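Probable glutamine-binding lipoprotein GlnH (GLNBP) (Mycobacterium tuberculosis H37Rv, PDB 6H2T) binds an acidic amino acid, here glutamate, as an extracellular solute-binding lipoprotein, and probably links aspartate sensing to protein kinase G control of glutamate metabolism. Local coordinates at residues 80-85 with 265-270; 120-125 with 234-239; 140-145 with 209-214; 167-172 with 186-191. All coordinates share one frame; numbering follows the deposited sequence.

Contact 1 of 4, residues 80-85 with 265-270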
# COMPACT_ATOMS: atom_id res chain seq x y z
N VAL A 80 -8.00 -5.87 -0.20
CA VAL A 80 -8.67 -7.10 -0.62
C VAL A 80 -9.97 -6.77 -1.33
O VAL A 80 -10.29 -7.35 -2.37
CB VAL A 80 -8.91 -8.02 0.59
CG1 VAL A 80 -9.67 -9.29 0.17
CG2 VAL A 80 -7.58 -8.37 1.25
N ASP A 81 -10.73 -5.81 -0.80
CA ASP A 81 -12.01 -5.48 -1.40
C ASP A 81 -11.84 -4.73 -2.72
O ASP A 81 -12.64 -4.92 -3.64
CB ASP A 81 -12.86 -4.66 -0.42
CG ASP A 81 -13.42 -5.53 0.71
OD1 ASP A 81 -13.42 -6.77 0.56
OD2 ASP A 81 -13.86 -4.97 1.74
N ILE A 82 -10.82 -3.87 -2.83
CA ILE A 82 -10.52 -3.23 -4.12
C ILE A 82 -10.24 -4.29 -5.18
O ILE A 82 -10.79 -4.26 -6.29
CB ILE A 82 -9.34 -2.25 -3.97
CG1 ILE A 82 -9.75 -1.05 -3.11
CG2 ILE A 82 -8.80 -1.81 -5.36
CD1 ILE A 82 -10.63 -0.03 -3.84
N ALA A 83 -9.39 -5.27 -4.84
CA ALA A 83 -9.10 -6.34 -5.79
C ALA A 83 -10.35 -7.13 -6.14
O ALA A 83 -10.52 -7.56 -7.29
CB ALA A 83 -8.03 -7.27 -5.21
N GLY A 84 -11.23 -7.34 -5.16
CA GLY A 84 -12.47 -8.06 -5.42
C GLY A 84 -13.38 -7.33 -6.39
O GLY A 84 -14.18 -7.96 -7.09
N GLU A 85 -13.29 -6.00 -6.44
CA GLU A 85 -14.10 -5.28 -7.42
C GLU A 85 -13.57 -5.48 -8.83
O GLU A 85 -14.35 -5.55 -9.78
CB GLU A 85 -14.14 -3.79 -7.06
CG GLU A 85 -14.91 -3.51 -5.77
CD GLU A 85 -16.33 -4.06 -5.79
OE1 GLU A 85 -17.04 -3.93 -6.82
OE2 GLU A 85 -16.77 -4.61 -4.76
N ASN A 265 -17.03 4.70 -1.66
CA ASN A 265 -17.48 5.28 -0.40
C ASN A 265 -17.85 4.20 0.60
O ASN A 265 -17.52 4.30 1.78
CB ASN A 265 -18.67 6.21 -0.65
CG ASN A 265 -19.24 6.77 0.63
OD1 ASN A 265 -20.20 6.23 1.19
ND2 ASN A 265 -18.64 7.85 1.12
N THR A 266 -18.54 3.15 0.14
CA THR A 266 -18.88 2.04 1.03
C THR A 266 -17.62 1.38 1.60
O THR A 266 -17.56 1.08 2.81
CB THR A 266 -19.72 1.01 0.27
OG1 THR A 266 -20.99 1.58 -0.05
CG2 THR A 266 -19.92 -0.25 1.10
N LEU A 267 -16.61 1.15 0.77
CA LEU A 267 -15.39 0.49 1.24
C LEU A 267 -14.63 1.36 2.22
O LEU A 267 -14.04 0.86 3.19
CB LEU A 267 -14.50 0.09 0.05
CG LEU A 267 -15.10 -1.00 -0.84
CD1 LEU A 267 -14.11 -1.38 -1.94
CD2 LEU A 267 -15.51 -2.22 -0.02
N TYR A 268 -14.61 2.68 1.97
CA TYR A 268 -13.97 3.59 2.91
C TYR A 268 -14.67 3.55 4.26
O TYR A 268 -14.01 3.46 5.30
CB TYR A 268 -13.96 5.02 2.36
CG TYR A 268 -13.18 5.96 3.25
CD1 TYR A 268 -13.73 6.45 4.42
CD2 TYR A 268 -11.87 6.32 2.93
CE1 TYR A 268 -13.03 7.28 5.26
CE2 TYR A 268 -11.15 7.17 3.77
CZ TYR A 268 -11.74 7.64 4.93
OH TYR A 268 -11.07 8.48 5.78
N ARG A 269 -16.00 3.63 4.27
CA ARG A 269 -16.73 3.59 5.54
C ARG A 269 -16.55 2.24 6.23
O ARG A 269 -16.56 2.15 7.47
CB ARG A 269 -18.21 3.87 5.32
CG ARG A 269 -18.54 5.29 4.91
CD ARG A 269 -20.04 5.48 4.96
NE ARG A 269 -20.70 4.19 4.79
CZ ARG A 269 -21.56 3.92 3.82
NH1 ARG A 269 -21.87 4.86 2.94
NH2 ARG A 269 -22.11 2.72 3.72
N LYS A 270 -16.38 1.18 5.44
CA LYS A 270 -16.24 -0.16 6.01
C LYS A 270 -14.93 -0.30 6.77
O LYS A 270 -14.88 -0.91 7.84
CB LYS A 270 -16.32 -1.19 4.88
CG LYS A 270 -16.11 -2.65 5.29
CD LYS A 270 -16.34 -3.55 4.07
CE LYS A 270 -16.08 -5.02 4.38
NZ LYS A 270 -16.10 -5.81 3.12

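Contact 2 of 4, residues 120-125 with 234-239. With GLU (glutamic acid), chain B.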
# COMPACT_ATOMS: atom_id res chain seq x y z
N VAL A 120 -2.37 -5.44 -5.21
CA VAL A 120 -3.14 -4.45 -4.47
C VAL A 120 -2.62 -4.55 -3.04
O VAL A 120 -3.08 -5.37 -2.25
CB VAL A 120 -4.65 -4.67 -4.55
CG1 VAL A 120 -5.38 -3.42 -4.04
CG2 VAL A 120 -5.09 -5.01 -6.00
N LYS A 121 -1.60 -3.74 -2.73
CA LYS A 121 -0.91 -3.83 -1.44
C LYS A 121 -0.27 -2.47 -1.17
O LYS A 121 0.96 -2.32 -1.29
CB LYS A 121 0.14 -4.95 -1.44
CG LYS A 121 0.60 -5.34 -0.04
CD LYS A 121 2.01 -5.94 -0.07
CE LYS A 121 2.45 -6.35 1.33
NZ LYS A 121 2.52 -5.17 2.26
N THR A 122 -1.13 -1.52 -0.81
CA THR A 122 -0.80 -0.13 -0.51
C THR A 122 0.34 0.41 -1.36
O THR A 122 1.27 1.03 -0.84
CB THR A 122 -0.47 0.04 0.99
OG1 THR A 122 0.63 -0.81 1.37
CG2 THR A 122 -1.69 -0.30 1.85
N MET A 123 0.27 0.21 -2.68
CA MET A 123 1.46 0.39 -3.51
C MET A 123 1.54 1.82 -4.03
O MET A 123 0.84 2.19 -4.99
CB MET A 123 1.47 -0.62 -4.66
CG MET A 123 2.84 -0.70 -5.29
SD MET A 123 2.95 -2.09 -6.41
CE MET A 123 4.65 -1.95 -6.96
N SER A 124 2.42 2.62 -3.44
CA SER A 124 2.62 3.99 -3.89
C SER A 124 3.11 4.04 -5.33
O SER A 124 4.04 3.31 -5.72
CB SER A 124 3.60 4.71 -2.97
OG SER A 124 2.99 4.88 -1.70
N ILE A 125 2.48 4.90 -6.12
CA ILE A 125 2.88 5.13 -7.51
C ILE A 125 4.04 6.11 -7.53
O ILE A 125 3.90 7.25 -7.08
CB ILE A 125 1.70 5.68 -8.34
CG1 ILE A 125 0.50 4.74 -8.26
CG2 ILE A 125 2.15 5.94 -9.78
CD1 ILE A 125 -0.82 5.42 -8.63
N GLN A 234 1.59 9.57 -0.64
CA GLN A 234 1.58 8.16 -1.02
C GLN A 234 0.32 7.85 -1.81
O GLN A 234 -0.70 7.42 -1.25
CB GLN A 234 1.66 7.26 0.22
CG GLN A 234 2.72 7.64 1.22
CD GLN A 234 4.14 7.39 0.73
OE1 GLN A 234 4.41 6.46 -0.06
NE2 GLN A 234 5.06 8.19 1.21
N PRO A 235 0.36 8.04 -3.13
CA PRO A 235 -0.83 7.74 -3.94
C PRO A 235 -0.86 6.28 -4.36
O PRO A 235 0.01 5.84 -5.13
CB PRO A 235 -0.69 8.69 -5.13
CG PRO A 235 0.82 8.85 -5.30
CD PRO A 235 1.45 8.62 -3.93
N TYR A 236 -1.85 5.53 -3.88
CA TYR A 236 -1.89 4.08 -4.11
C TYR A 236 -2.39 3.78 -5.51
O TYR A 236 -3.43 4.31 -5.94
CB TYR A 236 -2.84 3.39 -3.13
CG TYR A 236 -2.40 3.37 -1.69
CD1 TYR A 236 -1.18 3.90 -1.29
CD2 TYR A 236 -3.22 2.81 -0.73
CE1 TYR A 236 -0.79 3.88 0.06
CE2 TYR A 236 -2.84 2.77 0.60
CZ TYR A 236 -1.64 3.30 0.98
OH TYR A 236 -1.28 3.25 2.31
N GLY A 237 -1.71 2.86 -6.19
CA GLY A 237 -2.19 2.35 -7.45
C GLY A 237 -2.21 0.84 -7.41
O GLY A 237 -1.53 0.20 -6.61
N VAL A 238 -3.03 0.26 -8.28
CA VAL A 238 -2.95 -1.18 -8.54
C VAL A 238 -1.74 -1.42 -9.43
O VAL A 238 -1.62 -0.83 -10.51
CB VAL A 238 -4.24 -1.69 -9.20
CG1 VAL A 238 -4.12 -3.17 -9.54
CG2 VAL A 238 -5.45 -1.43 -8.29
N GLY A 239 -0.83 -2.28 -8.97
CA GLY A 239 0.39 -2.56 -9.73
C GLY A 239 0.12 -3.65 -10.76
O GLY A 239 -0.55 -4.64 -10.49
N GLU B . 2.87 2.86 0.41
CA GLU B . 4.32 2.86 0.62
C GLU B . 5.01 2.00 -0.44
O GLU B . 6.14 1.51 -0.26
CB GLU B . 4.68 2.37 2.04
CG GLU B . 3.76 1.31 2.63
CD GLU B . 3.82 -0.02 1.89
OE1 GLU B . 4.25 -1.04 2.48
OE2 GLU B . 3.39 -0.05 0.72
OXT GLU B . 4.42 1.78 -1.50
O HOH W 1 -1.74 -1.20 -4.21

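Contact 3 of 4, residues 140-145 with 209-214. With GLU (glutamic acid), chain B.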
# COMPACT_ATOMS: atom_id res chain seq x y z
N LEU A 140 -6.45 5.49 -3.59
CA LEU A 140 -6.45 6.03 -2.23
C LEU A 140 -5.20 6.88 -2.09
O LEU A 140 -4.14 6.49 -2.58
CB LEU A 140 -6.46 4.92 -1.17
CG LEU A 140 -6.69 5.36 0.28
CD1 LEU A 140 -8.13 5.84 0.49
CD2 LEU A 140 -6.40 4.20 1.20
N ASP A 141 -5.31 8.03 -1.43
CA ASP A 141 -4.16 8.91 -1.27
C ASP A 141 -3.82 9.01 0.22
O ASP A 141 -4.60 9.54 1.00
CB ASP A 141 -4.45 10.29 -1.85
CG ASP A 141 -3.23 11.18 -1.85
OD1 ASP A 141 -2.12 10.65 -2.12
OD2 ASP A 141 -3.36 12.39 -1.58
N ALA A 142 -2.64 8.51 0.60
CA ALA A 142 -2.21 8.54 2.00
C ALA A 142 -1.01 9.47 2.16
O ALA A 142 -0.51 10.04 1.19
CB ALA A 142 -1.88 7.12 2.48
N ASN A 143 -0.56 9.64 3.40
CA ASN A 143 0.63 10.43 3.65
C ASN A 143 1.42 9.83 4.80
O ASN A 143 0.85 9.37 5.79
CB ASN A 143 0.30 11.89 3.96
CG ASN A 143 1.35 12.84 3.42
OD1 ASN A 143 2.48 12.87 3.90
ND2 ASN A 143 0.99 13.60 2.37
N GLN A 144 2.74 9.83 4.65
CA GLN A 144 3.61 9.23 5.66
C GLN A 144 3.60 10.05 6.94
O GLN A 144 3.75 11.27 6.90
CB GLN A 144 5.04 9.15 5.12
CG GLN A 144 5.96 8.50 6.14
CD GLN A 144 7.25 8.03 5.50
OE1 GLN A 144 7.38 8.03 4.28
NE2 GLN A 144 8.21 7.66 6.33
N ARG A 145 3.42 9.39 8.08
CA ARG A 145 3.47 10.09 9.36
C ARG A 145 4.24 9.21 10.34
O ARG A 145 4.97 8.29 9.94
CB ARG A 145 2.05 10.45 9.84
CG ARG A 145 1.36 11.47 8.92
CD ARG A 145 0.04 11.97 9.49
NE ARG A 145 0.25 12.76 10.71
CZ ARG A 145 -0.73 13.14 11.54
NH1 ARG A 145 -1.99 12.82 11.28
NH2 ARG A 145 -0.43 13.85 12.62
N THR A 209 5.30 5.33 8.50
CA THR A 209 4.81 4.92 7.19
C THR A 209 3.47 5.62 6.94
O THR A 209 3.08 6.52 7.69
CB THR A 209 4.69 3.39 7.08
OG1 THR A 209 4.43 3.02 5.72
CG2 THR A 209 3.56 2.82 7.98
N ASP A 210 2.79 5.19 5.88
CA ASP A 210 1.49 5.74 5.49
C ASP A 210 0.56 5.83 6.69
O ASP A 210 0.39 4.86 7.43
CB ASP A 210 0.84 4.84 4.45
CG ASP A 210 1.73 4.55 3.26
OD1 ASP A 210 2.85 5.10 3.16
OD2 ASP A 210 1.29 3.74 2.41
N ASP A 211 -0.11 6.99 6.84
CA ASP A 211 -1.00 7.16 7.98
C ASP A 211 -2.15 6.17 7.95
O ASP A 211 -2.67 5.79 9.01
CB ASP A 211 -1.50 8.62 8.07
CG ASP A 211 -2.22 9.14 6.80
OD1 ASP A 211 -2.26 8.49 5.73
OD2 ASP A 211 -2.76 10.26 6.90
N THR A 212 -2.56 5.74 6.76
CA THR A 212 -3.52 4.65 6.60
C THR A 212 -3.08 3.39 7.32
O THR A 212 -3.83 2.79 8.10
CB THR A 212 -3.66 4.35 5.11
OG1 THR A 212 -2.34 4.38 4.55
CG2 THR A 212 -4.53 5.41 4.42
N ILE A 213 -1.85 2.93 7.03
CA ILE A 213 -1.32 1.73 7.69
C ILE A 213 -1.15 1.97 9.19
O ILE A 213 -1.47 1.09 10.00
CB ILE A 213 0.00 1.32 7.02
CG1 ILE A 213 -0.26 0.86 5.58
CG2 ILE A 213 0.75 0.25 7.86
CD1 ILE A 213 1.02 0.75 4.74
N LEU A 214 -0.63 3.14 9.57
CA LEU A 214 -0.47 3.45 10.99
C LEU A 214 -1.81 3.40 11.72
O LEU A 214 -1.87 2.92 12.85
CB LEU A 214 0.16 4.83 11.19
CG LEU A 214 1.56 5.00 10.59
CD1 LEU A 214 2.04 6.41 10.91
CD2 LEU A 214 2.53 3.98 11.14
N GLU B . 2.87 2.86 0.41
CA GLU B . 4.32 2.86 0.62
C GLU B . 5.01 2.00 -0.44
O GLU B . 6.14 1.51 -0.26
CB GLU B . 4.68 2.37 2.04
CG GLU B . 3.76 1.31 2.63
CD GLU B . 3.82 -0.02 1.89
OE1 GLU B . 4.25 -1.04 2.48
OE2 GLU B . 3.39 -0.05 0.72
OXT GLU B . 4.42 1.78 -1.50
O HOH W 2 5.36 5.91 3.84
O HOH W 3 -3.37 11.26 9.40

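Contact 4 of 4, residues 167-172 with 186-191. With GLU (glutamic acid), chain B.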
# COMPACT_ATOMS: atom_id res chain seq x y z
N VAL A 167 10.63 0.40 9.72
CA VAL A 167 9.98 0.40 8.41
C VAL A 167 10.08 -1.00 7.82
O VAL A 167 11.02 -1.74 8.10
CB VAL A 167 10.64 1.39 7.41
CG1 VAL A 167 10.43 2.83 7.86
CG2 VAL A 167 12.13 1.06 7.25
N ALA A 168 9.11 -1.35 6.97
CA ALA A 168 9.26 -2.57 6.18
C ALA A 168 10.26 -2.36 5.04
O ALA A 168 10.30 -1.29 4.42
CB ALA A 168 7.90 -3.01 5.62
N ARG A 169 11.06 -3.39 4.76
CA ARG A 169 11.97 -3.33 3.62
C ARG A 169 11.19 -3.16 2.32
O ARG A 169 10.05 -3.62 2.19
CB ARG A 169 12.83 -4.59 3.56
CG ARG A 169 13.87 -4.60 4.68
CD ARG A 169 14.82 -5.76 4.57
NE ARG A 169 14.20 -7.02 4.98
CZ ARG A 169 14.00 -7.38 6.25
NH1 ARG A 169 14.40 -6.58 7.24
NH2 ARG A 169 13.43 -8.55 6.52
N GLY A 170 11.82 -2.47 1.36
CA GLY A 170 11.21 -2.32 0.05
C GLY A 170 10.12 -1.28 -0.05
O GLY A 170 9.27 -1.38 -0.95
N THR A 171 10.12 -0.28 0.83
CA THR A 171 9.04 0.70 0.89
C THR A 171 9.56 2.11 0.64
O THR A 171 10.74 2.42 0.84
CB THR A 171 8.33 0.67 2.26
OG1 THR A 171 9.29 0.94 3.30
CG2 THR A 171 7.67 -0.68 2.49
N THR A 172 8.64 2.96 0.19
CA THR A 172 8.95 4.39 0.13
C THR A 172 9.22 4.93 1.52
O THR A 172 9.95 5.92 1.67
CB THR A 172 7.80 5.17 -0.49
OG1 THR A 172 6.63 5.01 0.33
CG2 THR A 172 7.51 4.67 -1.91
N ILE A 186 17.78 2.83 12.06
CA ILE A 186 16.74 2.32 11.18
C ILE A 186 16.65 0.81 11.35
O ILE A 186 17.62 0.09 11.09
CB ILE A 186 16.99 2.69 9.71
CG1 ILE A 186 17.02 4.22 9.56
CG2 ILE A 186 15.88 2.07 8.84
CD1 ILE A 186 17.37 4.68 8.14
N VAL A 187 15.49 0.35 11.78
CA VAL A 187 15.21 -1.07 11.96
C VAL A 187 14.25 -1.48 10.85
O VAL A 187 13.22 -0.82 10.66
CB VAL A 187 14.61 -1.34 13.35
CG1 VAL A 187 14.33 -2.83 13.54
CG2 VAL A 187 15.54 -0.81 14.46
N SER A 188 14.59 -2.52 10.10
CA SER A 188 13.70 -2.94 9.02
C SER A 188 13.15 -4.34 9.28
O SER A 188 13.79 -5.16 9.96
CB SER A 188 14.42 -2.86 7.67
OG SER A 188 15.39 -3.87 7.53
N VAL A 189 11.95 -4.60 8.74
CA VAL A 189 11.22 -5.85 8.95
C VAL A 189 10.56 -6.26 7.63
O VAL A 189 10.63 -5.55 6.63
CB VAL A 189 10.14 -5.71 10.05
CG1 VAL A 189 10.79 -5.50 11.43
CG2 VAL A 189 9.22 -4.57 9.71
N VAL A 190 9.91 -7.43 7.65
CA VAL A 190 9.23 -7.92 6.45
C VAL A 190 7.93 -7.16 6.21
O VAL A 190 7.64 -6.76 5.08
CB VAL A 190 8.97 -9.43 6.55
CG1 VAL A 190 8.15 -9.91 5.34
CG2 VAL A 190 10.29 -10.19 6.62
N ASN A 191 7.12 -6.98 7.25
CA ASN A 191 5.81 -6.37 7.05
C ASN A 191 5.46 -5.46 8.22
O ASN A 191 6.16 -5.40 9.24
CB ASN A 191 4.72 -7.43 6.81
CG ASN A 191 4.54 -8.38 7.99
OD1 ASN A 191 4.33 -7.94 9.11
ND2 ASN A 191 4.59 -9.68 7.72
N GLU B . 2.87 2.86 0.41
CA GLU B . 4.32 2.86 0.62
C GLU B . 5.01 2.00 -0.44
O GLU B . 6.14 1.51 -0.26
CB GLU B . 4.68 2.37 2.04
CG GLU B . 3.76 1.31 2.63
CD GLU B . 3.82 -0.02 1.89
OE1 GLU B . 4.25 -1.04 2.48
OE2 GLU B . 3.39 -0.05 0.72
OXT GLU B . 4.42 1.78 -1.50
O HOH W 4 9.26 -6.20 2.85

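Contact 1 of 4, residues 80-85 with 265-270
L267 packs its two methyls against the flank of helix 78-91, with CD2 3.6 Å and CD1 3.8 Å from D81 CB. The leucine fork thus sits on the root of the aspartate, and CD2 also brushes its carboxylate. On the inner side the same CD1 is 4.2 Å from I82 CD1, the end of a side chain that comes over to meet it, and the CG of E85 lies just beyond. This buried half is completed by helix 245-260, where I258 touches both I82 and E85; the E85 carboxylate itself turns to R88 and R257 in salt bridges. The outer half is thinner and polar. K270 leaves its helix with CG anti to the backbone N (chi1 177°) and stays extended to the end, reaching across the solvent side of the contact. Its NZ meets D81 OD2 at 2.8 Å, on the syn side of the carboxylate but 31° out of its plane. W271 NE1 also donates to OD2, so two donors grip one oxygen and limit swinging of the aspartate. The two short helical segments run nearly antiparallel at a wide 11.0 Å between axes, a gap that L267 bridges. Helix 78-91 has another side on strand 54-58 of the mixed sheet, through V80 and A83; helices packed on a central sheet are typical of the alpha/beta lobes of this solute-binding family.

Contact 2 of 4, residues 120-125 with 234-239
S124 OG donates to Q234 OE1 at 2.7 Å, meeting the amide oxygen in the carbonyl plane on a lone pair, and at the same time accepts a bond of 2.9 Å from the amino nitrogen N of the bound glutamate. The 120-125 loop grips the ligand by its backbone as well: T122 O receives the ligand N at 2.7 Å, and S124 N donates to the ligand OXT at 2.9 Å. T122 OG1 sits between its backbone N and carbonyl carbon (chi1 58°), which turns the hydroxyl to the side-chain carboxylate atom OE2 of the ligand. Behind this first shell the backbones are tied by G237 N to M123 O and I125 N to P235 O. One water accepts from K121 N and M123 N and donates to G237 O. Packing comes next. T122 CA lies over the face of the Y236 ring, 3.7 Å from its centroid, a CH-pi contact, while S124 OG is at the ring edge. I125 CD1 fits against G237 CA at 3.6 Å, and V120 meets V238 obliquely. Backbone carbonyl and amide and two hydroxyls thus bind the amino, alpha-carboxylate and side-chain groups of the amino acid directly, while Q234 acts from the second shell, accepting the S124 hydrogen and so orienting that hydroxyl to offer its oxygen to the ligand N.

Contact 3 of 4, residues 140-145 with 209-214
D210 rests its CB on A142 CB, 4.1 Å away, and presents its carboxylate to the bound glutamate, whose amino nitrogen N donates to D210 OD2 at 2.7 Å. With CG anti to the carbonyl carbon (chi1 -53°), the carboxylate stands beside its own backbone N and reaches the pocket. The hydroxyl of Y236 bonds the same OD2, and a water that donates to D210 OD1 also makes a weak bond to Q144 OE1, so both oxygens have partners. In the next shell D211 fixes the turn into helix 211-220. Its N-H bonds N143 O at 2.8 Å, and its OD1 accepts N143 N at 3.1 Å in a bond that is nearly straight (174°) but comes from above the carboxylate plane. OD2 of D211 reaches R145 NH1 through a shared water, not directly; the R145 guanidinium is held further by G228. R145 N donates to T209 O at 2.9 Å, continuing the pairing of strands 140-149 and 206-208 to the corner at T209. Around these bonds L214 CD1 packs on R145 C at 3.6 Å, and L140 CD2 and T212 CG2 meet tip to tip. The T212 hydroxyl goes to Y236, and that of T209 to S173. Beside the ligand CG, I213 CD1 adds an apolar wall. The strand and the helix start thus brace an aspartate whose negative charge is the natural counterpart of an alpha-ammonium group; its place at the N-terminus of helix 211-220 could stabilise that charge by electrostatics alone, since the carboxylate makes no capping bond.

Contact 4 of 4, residues 167-172 with 186-191
R169 lies across the end of strand 185-189, and almost every atom of its side chain meets something there. CB starts 3.9 Å from V189 O. CG, anti to the carbonyl carbon, comes to 3.3 Å of S188 OG, and CD stays close to that hydroxyl. A bend at chi3 (-75°) then folds the guanidinium back over the strand, so that V189 O lies above one face of the group, 3.8 Å from its plane and over its centre. At the tip the branches part. NH1 donates to S188 OG at 2.9 Å, with the oxygen in the guanidinium plane at its edge, while NH2 passes 3.5 Å from V190 CG2 and finds a bond at G7 O. The serine OG is set for this by its position between backbone N and carbonyl carbon (chi1 72°). Beneath the arginine the two strands pair in parallel: V167 N to V187 O, V189 N to V167 O, and R169 N to V189 O. On one side of the sheet V167 and I186 cross obliquely, V167 also touching helix 172-177; on the other A168 leans on W192. A water then joins R169 O with V190 O where the strands end. Past the strand, T171 OG1 donates to A168 O at 2.7 Å and caps the following helix through a weak bond from L174 N; the first residue of that helix, T172, gives its N-H to the ligand O at 2.9 Å. Strand 164-168, helix 172-177 and strand 185-189 form a beta-alpha-beta crossover, with the ligand at the helix N-terminus as is common in such alpha/beta folds.

Contacts 2, 3 and 4 all touch the bound glutamate, whereas contact 1 stands back, with the I82 side chain about 14 Å from it. Contact 1 still reaches the pocket indirectly: A83 CB and V120 CG2 pack at 3.8 Å, behind the loop of contact 2. Contacts 2 and 3, their centres about 11 Å apart, lie on neighbouring strands, 233-241 and 140-149, of one sheet and are joined through the Y236 hydroxyl, with Q234 CG 3.2 Å from D210 OD1. Contact 4, about 16 Å from contact 2 between centres, is tied to it by Q234 OE1 and T172 OG1 at 2.7 Å. Contacts 1 and 4 lie on opposite sides of the chain's centre, their own centres about 26 Å apart.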